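Lantibiotic dehydratase (Microbispora corallina, PDB 5EHK) probably dehydrates serine and threonine residues of the precursor peptide of the lantibiotic NAI-107, in a reaction that depends on tRNA. Local coordinates at residues G148-G152 against F540-L544; K159-G163 against D373-R377; I386-A390 against V788-R793; G518-V522 against E768-L772. All coordinates share one frame; numbering follows the deposited sequence.

In the fold
From the N terminus, strand 147-155 opens interaction 1 and strand 159-162 opens interaction 2. Interaction 2 closes first, on strand 366-379, within the longer loop of interaction 1. Helix 380-395, next along the chain, opens interaction 3, and residues 518-522 open interaction 4. Residues 540-544 then close interaction 1, so its loop crosses those of interactions 3 and 4. Residues 768-772 close interaction 4 before strand 785-792 closes interaction 3 around it. Interactions 1 and 2 touch at S150 and L374, on neighbouring strands; interactions 3 and 4 touch at I386 and V522. Together they tie strands, one helix and two loops from distant parts of the sequence into one region.

Interaction 1: G148-G152 against F540-L544; sequences GVSGG and FTGLL
V149 faces F540 with their CA atoms 7.7 Å apart, and the loop closes on the strand towards G151 and L544, whose CA atoms are separated by 5.9 Å. No hydrogen bond crosses between the segments; residues 540-544 turn back on themselves instead, L543 N bonding to F540 O at 3.2 Å. V149 and L544 carry most of the side-chain contact. With chi1 at -61°, V149 CG1 is anti to the carbonyl carbon and sits 3.5 Å from the centroid of the F540 ring, only 4° off the ring normal, a CH-pi contact squarely over one face. The second branch, V149 CG2, touches the CG and CD1 side of the same ring and also reaches L543 CD2 at 4.3 Å and L544 CD1 at 4.1 Å, so a beta-branched residue can serve three neighbours at once. The loop packs on a strand that runs between two others, antiparallel to strand 6-17 and parallel to strand 366-379, with M13 of the former touching V149, F540 and L544. L544, at the N-cap position of helix 545-556, lays its two methyls on the backbone at S150 and G151, L544 CD2 coming to 3.6 Å from S150 CA, while S150 points away and meets L374 of strand 366-379.

Interaction 2: K159-G163 against D373-R377; sequences KWLAG and DLEVR
K159 and R377 share one carboxylate oxygen, E375 OE2. The lysine comes from the other strand and reaches it through NZ at 3.3 Å, a salt bridge with only a weak hydrogen bond. Within its own strand, R377 NE donates more firmly to E375 OE2, at 3.1 Å. For the arginine the oxygen lies at the edge of the guanidinium, near its plane; seen from the carboxylate, NE comes on the anti side and tilted out of plane. K159 NZ and R377 NE stand 4.2 Å apart, and the glutamate between them probably offsets their charges. K159 also lays its CD against the E375 carboxylate before bending at chi3 (-78°), so its aliphatic stem is used as well as its ammonium. On the opposite face of the ladder, W160 and V376 lie side by side: V376 CG2 is 3.9 Å from the centroid of the six-membered indole ring of W160, over its face. L374 CD1 lies obliquely to the W160 ring, nearest NE1 at 3.4 Å, and 3.8 Å from A162 CB, a branched leucine whose one methyl touches both tryptophan and alanine.

These pairs belong to an antiparallel beta ladder, hydrogen-bonded at K159-R377 and L161-E375 and non-hydrogen-bonded at W160-V376 and A162-L374. R377 N donates to K159 O at 2.9 Å, and beyond the strand G163 N still reaches D373 O at 2.9 Å. Farther out, D373 OD2 accepts from G165 N and D373 N donates to H166 ND1, tying down the turn after G163. P780 and A784 lie against W160. The other edge of strand 366-379 pairs with strand 147-155, through a backbone bond of V376 with R153.

Interaction 3: I386-A390 against V788-R793; sequences IERAA and VPLERR
I386 meets V788 through two branches: I386 CD1, in a chain extended at chi2 (178°), comes to 3.8 Å from V788 CG1, and CG2 faces both valine methyls about equally. Both branched side chains suit this buried, apolar place, and V505 of strand 500-508 adds to it. E387 uses both its aliphatic stem and its carboxylate. Its CG packs on L790 CD2 at 3.8 Å, and its extended chain then carries the carboxylate to R793, E387 OE1 standing 2.8 Å from R793 NH2 in a salt bridge. The oxygen lies at the edge of the guanidinium, near its plane, although the two flat groups are turned 61° apart. E387 OE2 accepts from A8 N, while R793 gives NE to S4 O and NH2 also to F6 O, so the buried carboxylate and the arginine both hold residues 4-8, at and just before the start of strand 6-17. One turn after I386, A390 offers CB to L790 CD2 at 4.0 Å, a small residue that lets the leucine lie close to the helix. With segment axes 10.1 Å apart, this is a helix packed on a sheet face at an ordinary distance but crossing the strand steeply, at 62°, where strand 785-792 runs between strands 6-17 and 500-508.

Interaction 4: G518-V522 against E768-L772; sequences GTFRV and EEGWL
The bend of R521 at chi2 (56°) brings its CD to the far end of the six-membered ring of W771, near CH2. W771 has CG anti to the carbonyl carbon (chi1 -59°) and extends that ring towards residues 519-521. E769 is bent at chi2 too, which brings its carboxylate over one face of the R521 guanidinium. E769 OE2 is 3.5 Å from R521 NH2 but well out of the guanidinium plane, so this salt bridge rests on charge and no N-H points at the oxygen. R681 places another positive group beside R521, which the glutamate would probably help to balance.

R521 N lies at the edge of the W771 ring, 3.5 Å from W771 CZ3, and R521 CD is 3.9 Å from W771 CH2. The guanidinium stands 81° from the ring plane and therefore does not stack on it. Two more groups approach the ring obliquely: T519 CG2, a methyl 3.8 Å from W771 CZ2, and F520 CA, 3.6 Å from W771 CH2. All this happens where a helix gives way to a strand: G518 closes helix 512-516 in a Schellman motif, its positive phi suiting glycine, and strand 521-524 then runs beside strands 500-508 and 685-693. Within the loop, E769 CB sits over one face of the W771 indole, 3.5 Å above its plane and offset toward the rim. V508 and P510 also pack on W771, a broad, flat residue able to touch several neighbours at this partly exposed site, while F520 turns away to V381, V382 and E385 of helix 380-395.

Interaction 1: G148-G152 against F540-L544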
loop_
_atom_site.group_PDB
_atom_site.type_symbol
_atom_site.label_atom_id
_atom_site.label_comp_id
_atom_site.label_asym_id
_atom_site.label_seq_id
_atom_site.Cartn_x
_atom_site.Cartn_y
_atom_site.Cartn_z
ATOM N N GLY A 148 -29.405 -32.871 -4.925
ATOM C CA GLY A 148 -29.076 -33.123 -6.307
ATOM C C GLY A 148 -29.732 -32.165 -7.266
ATOM O O GLY A 148 -30.279 -31.150 -6.836
ATOM N N VAL A 149 -29.709 -32.505 -8.557
ATOM C CA VAL A 149 -30.081 -31.558 -9.611
ATOM C C VAL A 149 -31.237 -32.056 -10.487
ATOM O O VAL A 149 -31.533 -33.252 -10.504
ATOM C CB VAL A 149 -28.882 -31.248 -10.542
ATOM C CG1 VAL A 149 -27.752 -30.623 -9.742
ATOM C CG2 VAL A 149 -28.387 -32.518 -11.200
ATOM N N SER A 150 -31.875 -31.141 -11.217
ATOM C CA SER A 150 -32.916 -31.510 -12.180
ATOM C C SER A 150 -33.127 -30.428 -13.244
ATOM O O SER A 150 -32.815 -29.242 -13.031
ATOM C CB SER A 150 -34.249 -31.778 -11.477
ATOM O OG SER A 150 -34.783 -30.599 -10.887
ATOM N N GLY A 151 -33.658 -30.849 -14.393
ATOM C CA GLY A 151 -34.043 -29.930 -15.459
ATOM C C GLY A 151 -35.201 -28.994 -15.102
ATOM O O GLY A 151 -36.012 -29.277 -14.214
ATOM N N GLY A 152 -35.260 -27.854 -15.781
ATOM C CA GLY A 152 -36.298 -26.867 -15.555
ATOM C C GLY A 152 -36.393 -25.998 -16.787
ATOM O O GLY A 152 -35.470 -25.950 -17.578
ATOM N N PHE A 540 -22.732 -31.809 -14.246
ATOM C CA PHE A 540 -23.966 -32.575 -14.109
ATOM C C PHE A 540 -24.402 -33.108 -15.470
ATOM O O PHE A 540 -25.547 -33.557 -15.648
ATOM C CB PHE A 540 -25.062 -31.711 -13.473
ATOM C CG PHE A 540 -24.735 -31.270 -12.070
ATOM C CD1 PHE A 540 -24.542 -32.207 -11.064
ATOM C CD2 PHE A 540 -24.581 -29.923 -11.766
ATOM C CE1 PHE A 540 -24.227 -31.800 -9.781
ATOM C CE2 PHE A 540 -24.279 -29.513 -10.483
ATOM C CZ PHE A 540 -24.100 -30.449 -9.490
ATOM N N THR A 541 -23.474 -33.031 -16.425
ATOM C CA THR A 541 -23.690 -33.504 -17.790
ATOM C C THR A 541 -23.992 -35.006 -17.807
ATOM O O THR A 541 -23.341 -35.789 -17.114
ATOM C CB THR A 541 -22.463 -33.190 -18.665
ATOM O OG1 THR A 541 -22.254 -31.769 -18.694
ATOM C CG2 THR A 541 -22.663 -33.694 -20.081
ATOM N N GLY A 542 -24.979 -35.399 -18.607
ATOM C CA GLY A 542 -25.456 -36.774 -18.639
ATOM C C GLY A 542 -26.730 -36.963 -17.825
ATOM O O GLY A 542 -27.662 -37.645 -18.251
ATOM N N LEU A 543 -26.761 -36.349 -16.645
ATOM C CA LEU A 543 -27.905 -36.429 -15.736
ATOM C C LEU A 543 -29.166 -35.758 -16.274
ATOM O O LEU A 543 -30.275 -36.250 -16.065
ATOM C CB LEU A 543 -27.548 -35.841 -14.374
ATOM C CG LEU A 543 -27.071 -36.881 -13.376
ATOM C CD1 LEU A 543 -26.131 -37.886 -14.034
ATOM C CD2 LEU A 543 -26.388 -36.196 -12.211
ATOM N N LEU A 544 -29.010 -34.644 -16.974
ATOM C CA LEU A 544 -30.187 -33.932 -17.451
ATOM C C LEU A 544 -30.191 -33.778 -18.964
ATOM O O LEU A 544 -30.039 -32.665 -19.472
ATOM C CB LEU A 544 -30.293 -32.571 -16.774
ATOM C CG LEU A 544 -30.141 -32.620 -15.260
ATOM C CD1 LEU A 544 -30.213 -31.203 -14.676
ATOM C CD2 LEU A 544 -31.206 -33.555 -14.646
#

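Interaction 2: K159-G163 against D373-R377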
loop_
_atom_site.group_PDB
_atom_site.type_symbol
_atom_site.label_atom_id
_atom_site.label_comp_id
_atom_site.label_asym_id
_atom_site.label_seq_id
_atom_site.Cartn_x
_atom_site.Cartn_y
_atom_site.Cartn_z
ATOM N N LYS A 159 -45.288 -24.797 -13.170
ATOM C CA LYS A 159 -45.455 -26.203 -12.818
ATOM C C LYS A 159 -44.435 -26.587 -11.740
ATOM O O LYS A 159 -43.301 -26.117 -11.771
ATOM C CB LYS A 159 -45.288 -27.087 -14.069
ATOM C CG LYS A 159 -45.384 -28.596 -13.791
ATOM C CD LYS A 159 -44.985 -29.479 -14.980
ATOM C CE LYS A 159 -46.061 -29.592 -16.052
ATOM N NZ LYS A 159 -45.816 -30.800 -16.902
ATOM N N TRP A 160 -44.817 -27.445 -10.798
ATOM C CA TRP A 160 -43.872 -27.903 -9.785
ATOM C C TRP A 160 -44.115 -29.343 -9.341
ATOM O O TRP A 160 -44.581 -29.593 -8.237
ATOM C CB TRP A 160 -43.880 -26.983 -8.569
ATOM C CG TRP A 160 -42.686 -27.179 -7.657
ATOM C CD1 TRP A 160 -42.468 -28.219 -6.782
ATOM C CD2 TRP A 160 -41.561 -26.303 -7.518
ATOM N NE1 TRP A 160 -41.278 -28.045 -6.120
ATOM C CE2 TRP A 160 -40.700 -26.877 -6.549
ATOM C CE3 TRP A 160 -41.197 -25.088 -8.112
ATOM C CZ2 TRP A 160 -39.490 -26.273 -6.167
ATOM C CZ3 TRP A 160 -39.993 -24.487 -7.728
ATOM C CH2 TRP A 160 -39.159 -25.081 -6.763
ATOM N N LEU A 161 -43.794 -30.289 -10.213
ATOM C CA LEU A 161 -44.073 -31.693 -9.956
ATOM C C LEU A 161 -42.975 -32.437 -9.196
ATOM O O LEU A 161 -42.101 -33.052 -9.797
ATOM C CB LEU A 161 -44.377 -32.407 -11.276
ATOM C CG LEU A 161 -45.321 -33.604 -11.167
ATOM C CD1 LEU A 161 -46.692 -33.148 -10.679
ATOM C CD2 LEU A 161 -45.411 -34.314 -12.517
ATOM N N ALA A 162 -43.055 -32.424 -7.872
ATOM C CA ALA A 162 -42.128 -33.206 -7.067
ATOM C C ALA A 162 -42.485 -34.680 -7.147
ATOM O O ALA A 162 -43.626 -35.057 -6.892
ATOM C CB ALA A 162 -42.143 -32.735 -5.623
ATOM N N GLY A 163 -41.501 -35.504 -7.492
ATOM C CA GLY A 163 -41.668 -36.946 -7.558
ATOM C C GLY A 163 -40.915 -37.637 -6.435
ATOM O O GLY A 163 -40.688 -37.049 -5.375
ATOM N N ASP A 373 -35.903 -36.333 -8.840
ATOM C CA ASP A 373 -37.176 -36.457 -9.563
ATOM C C ASP A 373 -38.066 -35.272 -9.221
ATOM O O ASP A 373 -38.706 -35.233 -8.171
ATOM C CB ASP A 373 -37.878 -37.790 -9.242
ATOM C CG ASP A 373 -39.165 -37.994 -10.053
ATOM O OD1 ASP A 373 -39.417 -37.216 -10.999
ATOM O OD2 ASP A 373 -39.923 -38.942 -9.744
ATOM N N LEU A 374 -38.096 -34.308 -10.128
ATOM C CA LEU A 374 -38.758 -33.036 -9.890
ATOM C C LEU A 374 -38.826 -32.327 -11.219
ATOM O O LEU A 374 -37.827 -32.190 -11.930
ATOM C CB LEU A 374 -37.976 -32.191 -8.879
ATOM C CG LEU A 374 -38.365 -30.755 -8.482
ATOM C CD1 LEU A 374 -39.643 -30.677 -7.634
ATOM C CD2 LEU A 374 -37.200 -30.098 -7.733
ATOM N N GLU A 375 -40.025 -31.900 -11.567
ATOM C CA GLU A 375 -40.207 -31.107 -12.753
ATOM C C GLU A 375 -40.536 -29.694 -12.322
ATOM O O GLU A 375 -41.396 -29.474 -11.477
ATOM C CB GLU A 375 -41.283 -31.714 -13.647
ATOM C CG GLU A 375 -41.421 -31.021 -14.988
ATOM C CD GLU A 375 -42.472 -31.673 -15.877
ATOM O OE1 GLU A 375 -43.209 -32.571 -15.389
ATOM O OE2 GLU A 375 -42.575 -31.255 -17.055
ATOM N N VAL A 376 -39.787 -28.741 -12.852
ATOM C CA VAL A 376 -40.020 -27.353 -12.527
ATOM C C VAL A 376 -40.183 -26.523 -13.780
ATOM O O VAL A 376 -39.371 -26.601 -14.707
ATOM C CB VAL A 376 -38.899 -26.768 -11.665
ATOM C CG1 VAL A 376 -39.089 -25.267 -11.523
ATOM C CG2 VAL A 376 -38.891 -27.423 -10.292
ATOM N N ARG A 377 -41.256 -25.748 -13.820
ATOM C CA ARG A 377 -41.441 -24.810 -14.903
ATOM C C ARG A 377 -41.808 -23.465 -14.337
ATOM O O ARG A 377 -42.547 -23.374 -13.365
ATOM C CB ARG A 377 -42.501 -25.297 -15.887
ATOM C CG ARG A 377 -41.982 -26.367 -16.814
ATOM C CD ARG A 377 -43.106 -27.097 -17.492
ATOM N NE ARG A 377 -42.625 -28.334 -18.094
ATOM C CZ ARG A 377 -42.328 -28.463 -19.380
ATOM N NH1 ARG A 377 -42.479 -27.428 -20.200
ATOM N NH2 ARG A 377 -41.892 -29.625 -19.842
#

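Interaction 3: I386-A390 against V788-R793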
loop_
_atom_site.group_PDB
_atom_site.type_symbol
_atom_site.label_atom_id
_atom_site.label_comp_id
_atom_site.label_asym_id
_atom_site.label_seq_id
_atom_site.Cartn_x
_atom_site.Cartn_y
_atom_site.Cartn_z
ATOM N N ILE A 386 -35.547 -11.858 -13.322
ATOM C CA ILE A 386 -34.159 -12.219 -13.253
ATOM C C ILE A 386 -33.322 -11.460 -14.265
ATOM O O ILE A 386 -32.261 -10.963 -13.928
ATOM C CB ILE A 386 -33.999 -13.717 -13.451
ATOM C CG1 ILE A 386 -34.774 -14.450 -12.349
ATOM C CG2 ILE A 386 -32.518 -14.108 -13.469
ATOM C CD1 ILE A 386 -34.734 -15.923 -12.478
ATOM N N GLU A 387 -33.806 -11.301 -15.484
ATOM C CA GLU A 387 -33.043 -10.521 -16.450
ATOM C C GLU A 387 -32.870 -9.067 -16.035
ATOM O O GLU A 387 -31.832 -8.464 -16.321
ATOM C CB GLU A 387 -33.679 -10.583 -17.827
ATOM C CG GLU A 387 -33.674 -11.977 -18.393
ATOM C CD GLU A 387 -34.385 -12.069 -19.720
ATOM O OE1 GLU A 387 -34.958 -11.051 -20.154
ATOM O OE2 GLU A 387 -34.399 -13.168 -20.308
ATOM N N ARG A 388 -33.874 -8.496 -15.370
ATOM C CA ARG A 388 -33.812 -7.091 -14.974
ATOM C C ARG A 388 -32.882 -6.948 -13.754
ATOM O O ARG A 388 -32.231 -5.923 -13.557
ATOM C CB ARG A 388 -35.217 -6.559 -14.646
ATOM C CG ARG A 388 -36.055 -6.146 -15.877
ATOM C CD ARG A 388 -37.278 -5.265 -15.515
ATOM N NE ARG A 388 -36.951 -3.837 -15.496
ATOM C CZ ARG A 388 -37.821 -2.848 -15.715
ATOM N NH1 ARG A 388 -39.100 -3.113 -15.958
ATOM N NH2 ARG A 388 -37.406 -1.586 -15.684
ATOM N N ALA A 389 -32.804 -8.007 -12.964
ATOM C CA ALA A 389 -31.978 -8.018 -11.773
ATOM C C ALA A 389 -30.504 -8.053 -12.158
ATOM O O ALA A 389 -29.717 -7.207 -11.720
ATOM C CB ALA A 389 -32.341 -9.197 -10.910
ATOM N N ALA A 390 -30.149 -9.057 -12.963
ATOM C CA ALA A 390 -28.838 -9.148 -13.580
ATOM C C ALA A 390 -28.400 -7.779 -14.112
ATOM O O ALA A 390 -27.279 -7.337 -13.835
ATOM C CB ALA A 390 -28.848 -10.182 -14.692
ATOM N N VAL A 788 -29.817 -19.941 -13.295
ATOM C CA VAL A 788 -30.223 -19.467 -14.599
ATOM C C VAL A 788 -29.119 -18.712 -15.308
ATOM O O VAL A 788 -28.706 -17.673 -14.855
ATOM C CB VAL A 788 -31.536 -18.635 -14.488
ATOM C CG1 VAL A 788 -31.720 -18.085 -13.093
ATOM C CG2 VAL A 788 -31.634 -17.553 -15.579
ATOM N N PRO A 789 -28.612 -19.272 -16.415
ATOM C CA PRO A 789 -27.612 -18.607 -17.264
ATOM C C PRO A 789 -28.235 -17.454 -18.037
ATOM O O PRO A 789 -29.427 -17.475 -18.277
ATOM C CB PRO A 789 -27.182 -19.710 -18.237
ATOM C CG PRO A 789 -27.554 -21.000 -17.527
ATOM C CD PRO A 789 -28.804 -20.686 -16.773
ATOM N N LEU A 790 -27.436 -16.466 -18.413
ATOM C CA LEU A 790 -27.887 -15.323 -19.198
ATOM C C LEU A 790 -26.752 -14.927 -20.140
ATOM O O LEU A 790 -25.580 -15.090 -19.787
ATOM C CB LEU A 790 -28.261 -14.141 -18.291
ATOM C CG LEU A 790 -29.411 -14.334 -17.282
ATOM C CD1 LEU A 790 -28.861 -14.763 -15.953
ATOM C CD2 LEU A 790 -30.301 -13.093 -17.103
ATOM N N GLU A 791 -27.085 -14.456 -21.343
ATOM C CA GLU A 791 -26.074 -14.022 -22.309
ATOM C C GLU A 791 -26.336 -12.586 -22.691
ATOM O O GLU A 791 -27.462 -12.107 -22.552
ATOM C CB GLU A 791 -26.102 -14.869 -23.581
ATOM C CG GLU A 791 -25.983 -16.364 -23.362
ATOM C CD GLU A 791 -26.019 -17.159 -24.671
ATOM O OE1 GLU A 791 -26.258 -16.549 -25.744
ATOM O OE2 GLU A 791 -25.757 -18.386 -24.626
ATOM N N ARG A 792 -25.313 -11.894 -23.186
ATOM C CA ARG A 792 -25.540 -10.574 -23.746
ATOM C C ARG A 792 -26.599 -10.695 -24.845
ATOM O O ARG A 792 -26.463 -11.524 -25.749
ATOM C CB ARG A 792 -24.243 -10.021 -24.308
ATOM C CG ARG A 792 -24.333 -8.565 -24.749
ATOM C CD ARG A 792 -22.987 -8.031 -25.289
ATOM N NE ARG A 792 -22.400 -8.903 -26.306
ATOM C CZ ARG A 792 -21.286 -9.603 -26.137
ATOM N NH1 ARG A 792 -20.620 -9.516 -24.996
ATOM N NH2 ARG A 792 -20.829 -10.378 -27.113
ATOM N N ARG A 793 -27.666 -9.899 -24.744
ATOM C CA ARG A 793 -28.786 -9.940 -25.706
ATOM C C ARG A 793 -28.311 -9.568 -27.120
ATOM O O ARG A 793 -28.451 -10.361 -28.043
ATOM C CB ARG A 793 -29.953 -9.035 -25.232
ATOM C CG ARG A 793 -31.275 -9.171 -26.016
ATOM C CD ARG A 793 -32.441 -8.378 -25.381
ATOM N NE ARG A 793 -32.846 -8.948 -24.098
ATOM C CZ ARG A 793 -33.733 -9.931 -23.955
ATOM N NH1 ARG A 793 -34.326 -10.452 -25.018
ATOM N NH2 ARG A 793 -34.017 -10.412 -22.750
#

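Interaction 4: G518-V522 against E768-L772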
loop_
_atom_site.group_PDB
_atom_site.type_symbol
_atom_site.label_atom_id
_atom_site.label_comp_id
_atom_site.label_asym_id
_atom_site.label_seq_id
_atom_site.Cartn_x
_atom_site.Cartn_y
_atom_site.Cartn_z
ATOM N N GLY A 518 -47.816 -13.154 -10.689
ATOM C CA GLY A 518 -46.807 -12.150 -10.402
ATOM C C GLY A 518 -46.599 -11.827 -8.939
ATOM O O GLY A 518 -45.850 -10.906 -8.586
ATOM N N THR A 519 -47.257 -12.590 -8.077
ATOM C CA THR A 519 -47.017 -12.457 -6.646
ATOM C C THR A 519 -45.958 -13.479 -6.244
ATOM O O THR A 519 -46.247 -14.640 -5.920
ATOM C CB THR A 519 -48.327 -12.552 -5.820
ATOM O OG1 THR A 519 -49.022 -11.299 -5.924
ATOM C CG2 THR A 519 -48.040 -12.823 -4.334
ATOM N N PHE A 520 -44.710 -13.025 -6.340
ATOM C CA PHE A 520 -43.547 -13.847 -6.035
ATOM C C PHE A 520 -42.360 -12.955 -5.716
ATOM O O PHE A 520 -42.376 -11.741 -5.956
ATOM C CB PHE A 520 -43.186 -14.770 -7.201
ATOM C CG PHE A 520 -42.649 -14.046 -8.393
ATOM C CD1 PHE A 520 -41.285 -13.890 -8.568
ATOM C CD2 PHE A 520 -43.500 -13.504 -9.333
ATOM C CE1 PHE A 520 -40.795 -13.210 -9.649
ATOM C CE2 PHE A 520 -43.009 -12.830 -10.424
ATOM C CZ PHE A 520 -41.656 -12.680 -10.581
ATOM N N ARG A 521 -41.328 -13.576 -5.167
ATOM C CA ARG A 521 -40.075 -12.897 -4.932
ATOM C C ARG A 521 -38.963 -13.711 -5.576
ATOM O O ARG A 521 -38.990 -14.938 -5.521
ATOM C CB ARG A 521 -39.835 -12.747 -3.425
ATOM C CG ARG A 521 -39.898 -11.306 -2.919
ATOM C CD ARG A 521 -41.208 -10.671 -3.274
ATOM N NE ARG A 521 -41.495 -9.473 -2.492
ATOM C CZ ARG A 521 -42.569 -8.711 -2.676
ATOM N NH1 ARG A 521 -43.450 -9.035 -3.606
ATOM N NH2 ARG A 521 -42.775 -7.638 -1.925
ATOM N N VAL A 522 -38.008 -13.045 -6.218
ATOM C CA VAL A 522 -36.751 -13.719 -6.588
ATOM C C VAL A 522 -35.634 -13.329 -5.612
ATOM O O VAL A 522 -35.327 -12.140 -5.446
ATOM C CB VAL A 522 -36.275 -13.352 -7.992
ATOM C CG1 VAL A 522 -34.975 -14.108 -8.312
ATOM C CG2 VAL A 522 -37.338 -13.667 -9.001
ATOM N N GLU A 768 -40.507 -13.211 5.254
ATOM C CA GLU A 768 -40.887 -11.819 5.509
ATOM C C GLU A 768 -42.265 -11.468 4.969
ATOM O O GLU A 768 -42.931 -10.568 5.482
ATOM C CB GLU A 768 -39.828 -10.862 4.953
ATOM C CG GLU A 768 -40.141 -9.383 5.111
ATOM C CD GLU A 768 -40.120 -8.920 6.562
ATOM O OE1 GLU A 768 -39.813 -9.739 7.452
ATOM O OE2 GLU A 768 -40.399 -7.725 6.819
ATOM N N GLU A 769 -42.689 -12.197 3.940
ATOM C CA GLU A 769 -43.997 -11.987 3.336
ATOM C C GLU A 769 -45.024 -12.992 3.856
ATOM O O GLU A 769 -46.154 -13.046 3.370
ATOM C CB GLU A 769 -43.917 -12.082 1.807
ATOM C CG GLU A 769 -42.972 -11.093 1.141
ATOM C CD GLU A 769 -43.352 -9.631 1.383
ATOM O OE1 GLU A 769 -44.561 -9.327 1.526
ATOM O OE2 GLU A 769 -42.436 -8.778 1.389
ATOM N N GLY A 770 -44.629 -13.800 4.828
ATOM C CA GLY A 770 -45.537 -14.779 5.380
ATOM C C GLY A 770 -45.589 -16.100 4.632
ATOM O O GLY A 770 -46.133 -17.082 5.130
ATOM N N TRP A 771 -45.034 -16.132 3.428
ATOM C CA TRP A 771 -45.242 -17.253 2.508
ATOM C C TRP A 771 -44.792 -18.639 2.999
ATOM O O TRP A 771 -44.981 -19.635 2.307
ATOM C CB TRP A 771 -44.614 -16.933 1.151
ATOM C CG TRP A 771 -45.183 -15.691 0.532
ATOM C CD1 TRP A 771 -46.313 -15.026 0.919
ATOM C CD2 TRP A 771 -44.638 -14.945 -0.560
ATOM N NE1 TRP A 771 -46.509 -13.923 0.126
ATOM C CE2 TRP A 771 -45.494 -13.855 -0.792
ATOM C CE3 TRP A 771 -43.507 -15.093 -1.363
ATOM C CZ2 TRP A 771 -45.260 -12.928 -1.792
ATOM C CZ3 TRP A 771 -43.284 -14.177 -2.360
ATOM C CH2 TRP A 771 -44.152 -13.108 -2.568
ATOM N N LEU A 772 -44.200 -18.716 4.183
ATOM C CA LEU A 772 -43.743 -19.999 4.693
ATOM C C LEU A 772 -44.898 -20.842 5.254
ATOM O O LEU A 772 -44.985 -21.090 6.463
ATOM C CB LEU A 772 -42.621 -19.826 5.717
ATOM C CG LEU A 772 -41.223 -19.502 5.168
ATOM C CD1 LEU A 772 -40.191 -19.518 6.297
ATOM C CD2 LEU A 772 -40.802 -20.433 4.032
#